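Local coordinates for protein porphyranase B (Zobellia galactanivorans, PDB 3JUU) that hydrolyses the sulfated red-algal polysaccharide porphyran at the linkages between beta-D-galactose and alpha-L-galactose-6-sulfate, leaving the unsulfated agarose portions uncut, at residues H202-I214 / L218-F232. Sequence-based numbering, arbitrary orientation.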
ATOM      1  N   HIS A 202       6.284   5.198  10.522  1.00 12.10           N
ATOM      2  CA  HIS A 202       5.554   4.189  11.305  1.00 11.32           C
ATOM      3  C   HIS A 202       5.773   2.862  10.636  1.00 10.47           C
ATOM      4  O   HIS A 202       6.036   2.774   9.431  1.00 10.78           O
ATOM      5  CB  HIS A 202       4.027   4.569  11.381  1.00 10.14           C
ATOM      6  CG  HIS A 202       3.743   5.780  12.219  1.00 11.62           C
ATOM      7  ND1 HIS A 202       3.574   5.721  13.596  1.00 13.15           N
ATOM      8  CD2 HIS A 202       3.623   7.096  11.879  1.00 11.21           C
ATOM      9  CE1 HIS A 202       3.313   6.944  14.055  1.00 12.61           C
ATOM     10  NE2 HIS A 202       3.349   7.788  13.034  1.00 12.96           N
ATOM     11  N   VAL A 203       5.632   1.800  11.425  1.00  9.43           N
ATOM     12  CA  VAL A 203       5.683   0.493  10.872  1.00  9.51           C
ATOM     13  C   VAL A 203       4.261  -0.016  10.657  1.00  9.37           C
ATOM     14  O   VAL A 203       3.538  -0.196  11.610  1.00 10.32           O
ATOM     15  CB  VAL A 203       6.479  -0.484  11.739  1.00  9.98           C
ATOM     16  CG1 VAL A 203       6.414  -1.884  11.085  1.00 10.52           C
ATOM     17  CG2 VAL A 203       8.005  -0.038  11.801  1.00 12.82           C
ATOM     18  N   TYR A 204       3.869  -0.259   9.406  1.00  9.05           N
ATOM     19  CA  TYR A 204       2.501  -0.727   9.129  1.00  9.26           C
ATOM     20  C   TYR A 204       2.620  -2.195   8.758  1.00  9.17           C
ATOM     21  O   TYR A 204       3.358  -2.557   7.829  1.00  9.41           O
ATOM     22  CB  TYR A 204       1.956   0.063   7.905  1.00  7.00           C
ATOM     23  CG  TYR A 204       1.866   1.551   8.145  1.00  7.68           C
ATOM     24  CD1 TYR A 204       0.841   2.070   8.995  1.00  7.93           C
ATOM     25  CD2 TYR A 204       2.802   2.471   7.587  1.00  9.19           C
ATOM     26  CE1 TYR A 204       0.743   3.433   9.277  1.00 10.41           C
ATOM     27  CE2 TYR A 204       2.707   3.849   7.883  1.00  8.92           C
ATOM     28  CZ  TYR A 204       1.684   4.327   8.719  1.00  9.36           C
ATOM     29  OH  TYR A 204       1.511   5.689   8.940  1.00 11.86           O
ATOM     30  N   GLY A 205       1.823  -3.051   9.430  1.00  9.63           N
ATOM     31  CA  GLY A 205       1.958  -4.497   9.231  1.00  6.90           C
ATOM     32  C   GLY A 205       0.594  -5.173   9.158  1.00  7.78           C
ATOM     33  O   GLY A 205      -0.383  -4.685   9.712  1.00  8.43           O
ATOM     34  N   VAL A 206       0.548  -6.291   8.464  1.00  8.52           N
ATOM     35  CA  VAL A 206      -0.643  -7.136   8.478  1.00  7.20           C
ATOM     36  C   VAL A 206      -0.203  -8.583   8.617  1.00  8.03           C
ATOM     37  O   VAL A 206       0.686  -9.079   7.877  1.00  9.21           O
ATOM     38  CB  VAL A 206      -1.515  -6.946   7.228  1.00  8.84           C
ATOM     39  CG1 VAL A 206      -0.746  -7.366   5.914  1.00 10.30           C
ATOM     40  CG2 VAL A 206      -2.862  -7.722   7.388  1.00  9.97           C
ATOM     41  N   TRP A 207      -0.863  -9.297   9.536  1.00  8.40           N
ATOM     42  CA  TRP A 207      -0.796 -10.807   9.495  1.00  8.33           C
ATOM     43  C   TRP A 207      -1.919 -11.355   8.703  1.00  8.97           C
ATOM     44  O   TRP A 207      -3.089 -11.321   9.144  1.00  9.14           O
ATOM     45  CB  TRP A 207      -0.787 -11.386  10.916  1.00  8.78           C
ATOM     46  CG  TRP A 207      -0.482 -12.856  10.954  1.00 12.07           C
ATOM     47  CD1 TRP A 207       0.073 -13.620   9.960  1.00 13.71           C
ATOM     48  CD2 TRP A 207      -0.787 -13.755  12.035  1.00 14.18           C
ATOM     49  NE1 TRP A 207       0.180 -14.945  10.398  1.00 14.71           N
ATOM     50  CE2 TRP A 207      -0.343 -15.031  11.660  1.00 13.17           C
ATOM     51  CE3 TRP A 207      -1.373 -13.578  13.296  1.00 19.62           C
ATOM     52  CZ2 TRP A 207      -0.504 -16.180  12.500  1.00 19.60           C
ATOM     53  CZ3 TRP A 207      -1.525 -14.743  14.159  1.00 22.54           C
ATOM     54  CH2 TRP A 207      -1.115 -16.002  13.728  1.00 18.58           C
ATOM     55  N   TRP A 208      -1.634 -11.721   7.444  1.00  9.59           N
ATOM     56  CA  TRP A 208      -2.599 -12.363   6.610  1.00  9.09           C
ATOM     57  C   TRP A 208      -2.542 -13.841   7.052  1.00 12.00           C
ATOM     58  O   TRP A 208      -1.841 -14.659   6.438  1.00 11.24           O
ATOM     59  CB  TRP A 208      -2.191 -12.179   5.137  1.00  9.59           C
ATOM     60  CG  TRP A 208      -3.032 -12.880   4.141  1.00  8.44           C
ATOM     61  CD1 TRP A 208      -4.273 -13.426   4.309  1.00  8.73           C
ATOM     62  CD2 TRP A 208      -2.730 -12.983   2.731  1.00 11.37           C
ATOM     63  NE1 TRP A 208      -4.723 -13.957   3.112  1.00  9.98           N
ATOM     64  CE2 TRP A 208      -3.805 -13.681   2.123  1.00  9.17           C
ATOM     65  CE3 TRP A 208      -1.640 -12.532   1.933  1.00  8.33           C
ATOM     66  CZ2 TRP A 208      -3.840 -14.011   0.729  1.00 11.47           C
ATOM     67  CZ3 TRP A 208      -1.647 -12.899   0.535  1.00  8.81           C
ATOM     68  CH2 TRP A 208      -2.755 -13.620  -0.034  1.00 10.36           C
ATOM     69  N   LYS A 209      -3.292 -14.163   8.111  1.00 11.74           N
ATOM     70  CA  LYS A 209      -3.143 -15.407   8.864  1.00 11.92           C
ATOM     71  C   LYS A 209      -3.790 -16.553   8.118  1.00 13.08           C
ATOM     72  O   LYS A 209      -3.227 -17.655   8.067  1.00 14.02           O
ATOM     73  CB  LYS A 209      -3.753 -15.203  10.273  1.00 11.94           C
ATOM     74  CG  LYS A 209      -3.821 -16.507  11.104  1.00 18.35           C
ATOM     75  CD  LYS A 209      -4.550 -16.114  12.385  1.00 17.04           C
ATOM     76  CE  LYS A 209      -4.533 -17.283  13.387  1.00 23.49           C
ATOM     77  NZ  LYS A 209      -5.186 -18.469  12.838  1.00 28.78           N
ATOM     78  N   SER A 210      -4.983 -16.345   7.584  1.00 12.31           N
ATOM     79  CA  SER A 210      -5.733 -17.408   6.879  1.00 13.92           C
ATOM     80  C   SER A 210      -6.688 -16.765   5.914  1.00 13.20           C
ATOM     81  O   SER A 210      -6.752 -15.520   5.833  1.00 14.04           O
ATOM     82  CB  SER A 210      -6.505 -18.289   7.879  1.00 14.12           C
ATOM     83  OG  SER A 210      -7.603 -17.545   8.350  1.00 13.60           O
ATOM     84  N   LYS A 211      -7.516 -17.566   5.225  1.00 14.19           N
ATOM     85  CA  LYS A 211      -8.425 -16.989   4.225  1.00 13.20           C
ATOM     86  C   LYS A 211      -9.463 -16.071   4.908  1.00 13.54           C
ATOM     87  O   LYS A 211     -10.053 -15.259   4.251  1.00 13.67           O
ATOM     88  CB  LYS A 211      -9.178 -18.106   3.472  1.00 15.09           C
ATOM     89  CG  LYS A 211     -10.195 -18.834   4.429  1.00 17.57           C
ATOM     90  CD  LYS A 211     -10.820 -20.088   3.785  1.00 23.62           C
ATOM     91  CE  LYS A 211     -11.646 -20.810   4.884  1.00 27.18           C
ATOM     92  NZ  LYS A 211     -12.571 -21.898   4.374  1.00 31.71           N
ATOM     93  N   ASP A 212      -9.686 -16.194   6.231  1.00 12.69           N
ATOM     94  CA  ASP A 212     -10.697 -15.353   6.841  1.00 13.17           C
ATOM     95  C   ASP A 212     -10.241 -14.619   8.107  1.00 12.38           C
ATOM     96  O   ASP A 212     -11.118 -14.175   8.873  1.00 13.30           O
ATOM     97  CB  ASP A 212     -11.986 -16.146   7.159  1.00 12.48           C
ATOM     98  CG  ASP A 212     -11.738 -17.369   8.000  1.00 18.00           C
ATOM     99  OD1 ASP A 212     -10.726 -17.478   8.709  1.00 18.27           O
ATOM    100  OD2 ASP A 212     -12.605 -18.277   7.938  1.00 24.28           O
ATOM    101  N   GLU A 213      -8.938 -14.442   8.306  1.00 13.01           N
ATOM    102  CA  GLU A 213      -8.441 -13.778   9.499  1.00 11.22           C
ATOM    103  C   GLU A 213      -7.317 -12.870   9.088  1.00 10.37           C
ATOM    104  O   GLU A 213      -6.287 -13.363   8.606  1.00 11.17           O
ATOM    105  CB  GLU A 213      -7.843 -14.800  10.491  1.00 14.65           C
ATOM    106  CG  GLU A 213      -8.836 -15.840  10.946  1.00 17.06           C
ATOM    107  CD  GLU A 213      -8.111 -16.909  11.780  1.00 24.08           C
ATOM    108  OE1 GLU A 213      -7.563 -17.848  11.159  1.00 19.04           O
ATOM    109  OE2 GLU A 213      -8.025 -16.714  13.014  1.00 23.12           O
ATOM    110  N   ILE A 214      -7.525 -11.550   9.261  1.00  9.79           N
ATOM    111  CA  ILE A 214      -6.520 -10.581   8.820  1.00  9.67           C
ATOM    112  C   ILE A 214      -6.283  -9.755  10.069  1.00 10.14           C
ATOM    113  O   ILE A 214      -7.236  -9.236  10.608  1.00 12.78           O
ATOM    114  CB  ILE A 214      -7.109  -9.698   7.686  1.00  9.75           C
ATOM    115  CG1 ILE A 214      -7.644 -10.544   6.476  1.00 15.82           C
ATOM    116  CG2 ILE A 214      -6.120  -8.561   7.296  1.00 10.76           C
ATOM    117  CD1 ILE A 214      -6.617 -11.240   5.670  1.00 16.74           C
ATOM    118  N   LEU A 218       0.375  -1.842  14.109  1.00  8.58           N
ATOM    119  CA  LEU A 218       0.965  -0.470  13.989  1.00  9.47           C
ATOM    120  C   LEU A 218       2.085  -0.326  14.975  1.00 10.80           C
ATOM    121  O   LEU A 218       1.881  -0.566  16.183  1.00 10.87           O
ATOM    122  CB  LEU A 218      -0.112   0.634  14.234  1.00  8.71           C
ATOM    123  CG  LEU A 218       0.389   2.067  14.270  1.00  9.20           C
ATOM    124  CD1 LEU A 218       1.122   2.424  12.870  1.00  8.28           C
ATOM    125  CD2 LEU A 218      -0.749   3.062  14.703  1.00  9.53           C
ATOM    126  N   ASP A 219       3.301  -0.024  14.464  1.00  9.47           N
ATOM    127  CA  ASP A 219       4.506   0.203  15.320  1.00 10.51           C
ATOM    128  C   ASP A 219       4.689  -0.989  16.270  1.00 11.11           C
ATOM    129  O   ASP A 219       4.934  -0.805  17.466  1.00 10.71           O
ATOM    130  CB  ASP A 219       4.357   1.510  16.074  1.00 12.07           C
ATOM    131  CG  ASP A 219       4.252   2.688  15.108  1.00 12.36           C
ATOM    132  OD1 ASP A 219       4.954   2.572  14.064  1.00 13.20           O
ATOM    133  OD2 ASP A 219       3.524   3.648  15.430  1.00 11.91           O
ATOM    134  N   GLY A 220       4.449  -2.175  15.716  1.00  9.55           N
ATOM    135  CA  GLY A 220       4.740  -3.407  16.433  1.00 10.88           C
ATOM    136  C   GLY A 220       3.694  -3.813  17.403  1.00 11.31           C
ATOM    137  O   GLY A 220       3.920  -4.707  18.248  1.00 13.02           O
ATOM    138  N   LYS A 221       2.520  -3.213  17.306  1.00 10.35           N
ATOM    139  CA  LYS A 221       1.403  -3.552  18.221  1.00 11.22           C
ATOM    140  C   LYS A 221       0.130  -3.924  17.470  1.00 11.85           C
ATOM    141  O   LYS A 221      -0.292  -3.192  16.553  1.00 11.20           O
ATOM    142  CB  LYS A 221       1.087  -2.355  19.126  1.00 12.76           C
ATOM    143  CG  LYS A 221       2.177  -2.035  20.163  1.00 18.36           C
ATOM    144  CD  LYS A 221       1.981  -0.642  20.834  1.00 25.53           C
ATOM    145  CE  LYS A 221       2.617   0.447  19.927  1.00 32.11           C
ATOM    146  NZ  LYS A 221       1.988   1.835  19.868  1.00 34.54           N
ATOM    147  N   MET A 222      -0.531  -5.004  17.904  1.00  9.43           N
ATOM    148  CA  MET A 222      -1.766  -5.409  17.228  1.00  9.99           C
ATOM    149  C   MET A 222      -2.837  -4.345  17.427  1.00  9.45           C
ATOM    150  O   MET A 222      -3.062  -3.899  18.588  1.00  9.25           O
ATOM    151  CB  MET A 222      -2.282  -6.716  17.843  1.00 10.03           C
ATOM    152  CG  MET A 222      -3.553  -7.156  17.147  1.00 13.01           C
ATOM    153  SD  MET A 222      -4.230  -8.651  17.914  1.00 16.22           S
ATOM    154  CE  MET A 222      -5.921  -8.727  17.192  1.00 19.78           C
ATOM    155  N   GLN A 223      -3.539  -3.970  16.362  1.00  9.03           N
ATOM    156  CA  GLN A 223      -4.567  -2.954  16.424  1.00  9.59           C
ATOM    157  C   GLN A 223      -5.970  -3.584  16.302  1.00 11.64           C
ATOM    158  O   GLN A 223      -6.891  -3.122  16.950  1.00 11.05           O
ATOM    159  CB  GLN A 223      -4.481  -1.950  15.259  1.00  7.13           C
ATOM    160  CG  GLN A 223      -3.176  -1.186  15.299  1.00 11.64           C
ATOM    161  CD  GLN A 223      -2.936  -0.355  16.556  1.00 12.85           C
ATOM    162  OE1 GLN A 223      -3.604   0.662  16.782  1.00 16.82           O
ATOM    163  NE2 GLN A 223      -1.894  -0.726  17.351  1.00 15.94           N
ATOM    164  N   SER A 224      -6.094  -4.582  15.445  1.00 11.31           N
ATOM    165  CA  SER A 224      -7.416  -5.055  15.074  1.00 12.72           C
ATOM    166  C   SER A 224      -7.342  -6.383  14.352  1.00 13.91           C
ATOM    167  O   SER A 224      -6.284  -6.799  13.821  1.00 12.24           O
ATOM    168  CB  SER A 224      -8.093  -4.012  14.152  1.00 15.68           C
ATOM    169  OG  SER A 224      -7.384  -3.977  12.923  1.00 13.63           O
ATOM    170  N   LYS A 225      -8.492  -7.071  14.315  1.00 11.67           N
ATOM    171  CA  LYS A 225      -8.605  -8.273  13.589  1.00 12.66           C
ATOM    172  C   LYS A 225      -9.823  -8.046  12.697  1.00 13.18           C
ATOM    173  O   LYS A 225     -10.907  -7.513  13.124  1.00 13.60           O
ATOM    174  CB  LYS A 225      -8.823  -9.471  14.545  1.00 15.17           C
ATOM    175  CG  LYS A 225      -9.056 -10.768  13.782  1.00 21.25           C
ATOM    176  CD  LYS A 225      -9.254 -12.022  14.672  1.00 31.78           C
ATOM    177  CE  LYS A 225      -8.362 -13.171  14.104  1.00 32.28           C
ATOM    178  NZ  LYS A 225      -8.856 -14.584  14.290  1.00 37.87           N
ATOM    179  N   VAL A 226      -9.682  -8.426  11.436  1.00 12.16           N
ATOM    180  CA  VAL A 226     -10.794  -8.220  10.522  1.00 13.00           C
ATOM    181  C   VAL A 226     -11.125  -9.526   9.798  1.00 11.66           C
ATOM    182  O   VAL A 226     -10.224 -10.220   9.345  1.00 12.48           O
ATOM    183  CB  VAL A 226     -10.391  -7.068   9.529  1.00 14.05           C
ATOM    184  CG1 VAL A 226     -11.417  -6.980   8.459  1.00 17.09           C
ATOM    185  CG2 VAL A 226     -10.398  -5.711  10.293  1.00 15.55           C
ATOM    186  N   THR A 227     -12.416  -9.881   9.643  1.00 10.26           N
ATOM    187  CA  THR A 227     -12.769 -10.950   8.788  1.00 10.02           C
ATOM    188  C   THR A 227     -13.025 -10.311   7.444  1.00  9.88           C
ATOM    189  O   THR A 227     -13.896  -9.477   7.319  1.00 11.19           O
ATOM    190  CB  THR A 227     -14.091 -11.611   9.291  1.00 10.15           C
ATOM    191  OG1 THR A 227     -13.799 -12.191  10.585  1.00 10.83           O
ATOM    192  CG2 THR A 227     -14.549 -12.698   8.344  1.00 12.36           C
ATOM    193  N   PRO A 228     -12.301 -10.745   6.413  1.00 10.88           N
ATOM    194  CA  PRO A 228     -12.558 -10.107   5.131  1.00 11.18           C
ATOM    195  C   PRO A 228     -13.915 -10.473   4.563  1.00 10.44           C
ATOM    196  O   PRO A 228     -14.512 -11.528   4.951  1.00 10.50           O
ATOM    197  CB  PRO A 228     -11.358 -10.626   4.269  1.00 10.60           C
ATOM    198  CG  PRO A 228     -11.061 -11.990   4.759  1.00 10.64           C
ATOM    199  CD  PRO A 228     -11.299 -11.833   6.325  1.00 10.65           C
ATOM    200  N   PRO A 229     -14.413  -9.676   3.598  1.00 11.05           N
ATOM    201  CA  PRO A 229     -15.771  -9.901   3.023  1.00 12.54           C
ATOM    202  C   PRO A 229     -15.905 -11.191   2.208  1.00 13.41           C
ATOM    203  O   PRO A 229     -17.027 -11.684   2.076  1.00 14.45           O
ATOM    204  CB  PRO A 229     -16.043  -8.637   2.194  1.00 13.62           C
ATOM    205  CG  PRO A 229     -14.734  -7.948   2.099  1.00 14.56           C
ATOM    206  CD  PRO A 229     -13.722  -8.519   3.001  1.00 10.26           C
ATOM    207  N   ALA A 230     -14.786 -11.773   1.776  1.00 13.11           N
ATOM    208  CA  ALA A 230     -14.795 -13.073   1.046  1.00 13.88           C
ATOM    209  C   ALA A 230     -13.503 -13.750   1.401  1.00 12.91           C
ATOM    210  O   ALA A 230     -12.553 -13.104   1.908  1.00 13.34           O
ATOM    211  CB  ALA A 230     -14.908 -12.845  -0.501  1.00 11.98           C
ATOM    212  N   ASP A 231     -13.403 -15.062   1.160  1.00 11.86           N
ATOM    213  CA  ASP A 231     -12.118 -15.743   1.441  1.00 10.89           C
ATOM    214  C   ASP A 231     -10.897 -15.084   0.718  1.00 11.67           C
ATOM    215  O   ASP A 231     -10.871 -14.911  -0.514  1.00 12.02           O
ATOM    216  CB  ASP A 231     -12.163 -17.139   0.902  1.00 10.82           C
ATOM    217  CG  ASP A 231     -13.105 -18.066   1.679  1.00 19.13           C
ATOM    218  OD1 ASP A 231     -13.395 -17.760   2.861  1.00 17.64           O
ATOM    219  OD2 ASP A 231     -13.518 -19.094   1.049  1.00 21.01           O
ATOM    220  N   PHE A 232      -9.873 -14.760   1.482  1.00  9.92           N
ATOM    221  CA  PHE A 232      -8.601 -14.268   0.901  1.00 10.62           C
ATOM    222  C   PHE A 232      -7.640 -15.466   0.789  1.00 10.60           C
ATOM    223  O   PHE A 232      -6.700 -15.566   1.567  1.00 10.64           O
ATOM    224  CB  PHE A 232      -8.042 -13.149   1.791  1.00 10.34           C
ATOM    225  CG  PHE A 232      -8.667 -11.762   1.517  1.00 12.65           C
ATOM    226  CD1 PHE A 232      -9.904 -11.624   0.854  1.00  8.58           C
ATOM    227  CD2 PHE A 232      -7.988 -10.603   1.907  1.00 10.81           C
ATOM    228  CE1 PHE A 232     -10.511 -10.351   0.603  1.00  8.93           C
ATOM    229  CE2 PHE A 232      -8.592  -9.302   1.636  1.00 10.82           C
ATOM    230  CZ  PHE A 232      -9.836  -9.182   0.926  1.00  8.58           C
TER
HETATM  231  O   HOH W   1       3.672  -2.884  12.947  1.00 12.21           O
HETATM  232  O   HOH W   2     -12.822 -14.692  10.753  1.00 21.47           O
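Asp219 holds the start of strand 202-210 with both carboxylate oxygens. Asp219 OD2 accepts a hydrogen bond from His202 ND1 through its syn lone pair, at 2.8 Å and in the imidazole plane. Asp219 OD1 accepts from the backbone N of Val203, also at 2.8 Å. These two bonds hold the carboxylate nearly coplanar with the ring. Asp219 N returns a bond to Val203 O, and a water links that oxygen to Gly220 N in the type I' turn 218-221. At the first position of the turn, Leu218 CD1 packs 3.8 Å from Tyr204 CE1.

Strands 202-210, 213-218 and 221-226 form an antiparallel meander in the jelly-roll beta-sandwich of this GH16 enzyme. At its other end the tight packing lies on the side of Ile214. Ile214 and Val226 form a hydrogen-bonded pair. Ile214 CG1 meets Pro228 CD at 3.9 Å, while Ile214 CD1 reaches Phe232 CD2 at 4.1 Å. Pro228 CB sits over one face of the Phe232 ring; the Phe232 side chain lies about 6 Å from that of Glu143, the probable nucleophile. Trp208 NE1 donates in its ring plane to Phe232 O.

The solvent side is polar and looser. Glu213 CG lies anti to its carbonyl carbon (chi1 -60°), and the extended chain runs alongside Lys225. Glu213 OE2 forms a salt bridge with Lys225 NZ at 2.6 Å, through its anti lone pair; Glu213 OE1 accepts from Lys209 NZ and Ser210 OG. A glutamine here would probably leave the two lysine ammonium groups without their shared negative charge and weaken the tie between the strands. A water also joins Asp212 O to Thr227 OG1. The exposed Lys211 lays its CD against Asp231 OD1, but Lys211 NZ stays 4.5 Å from Asp231 OD2, too long for a salt bridge.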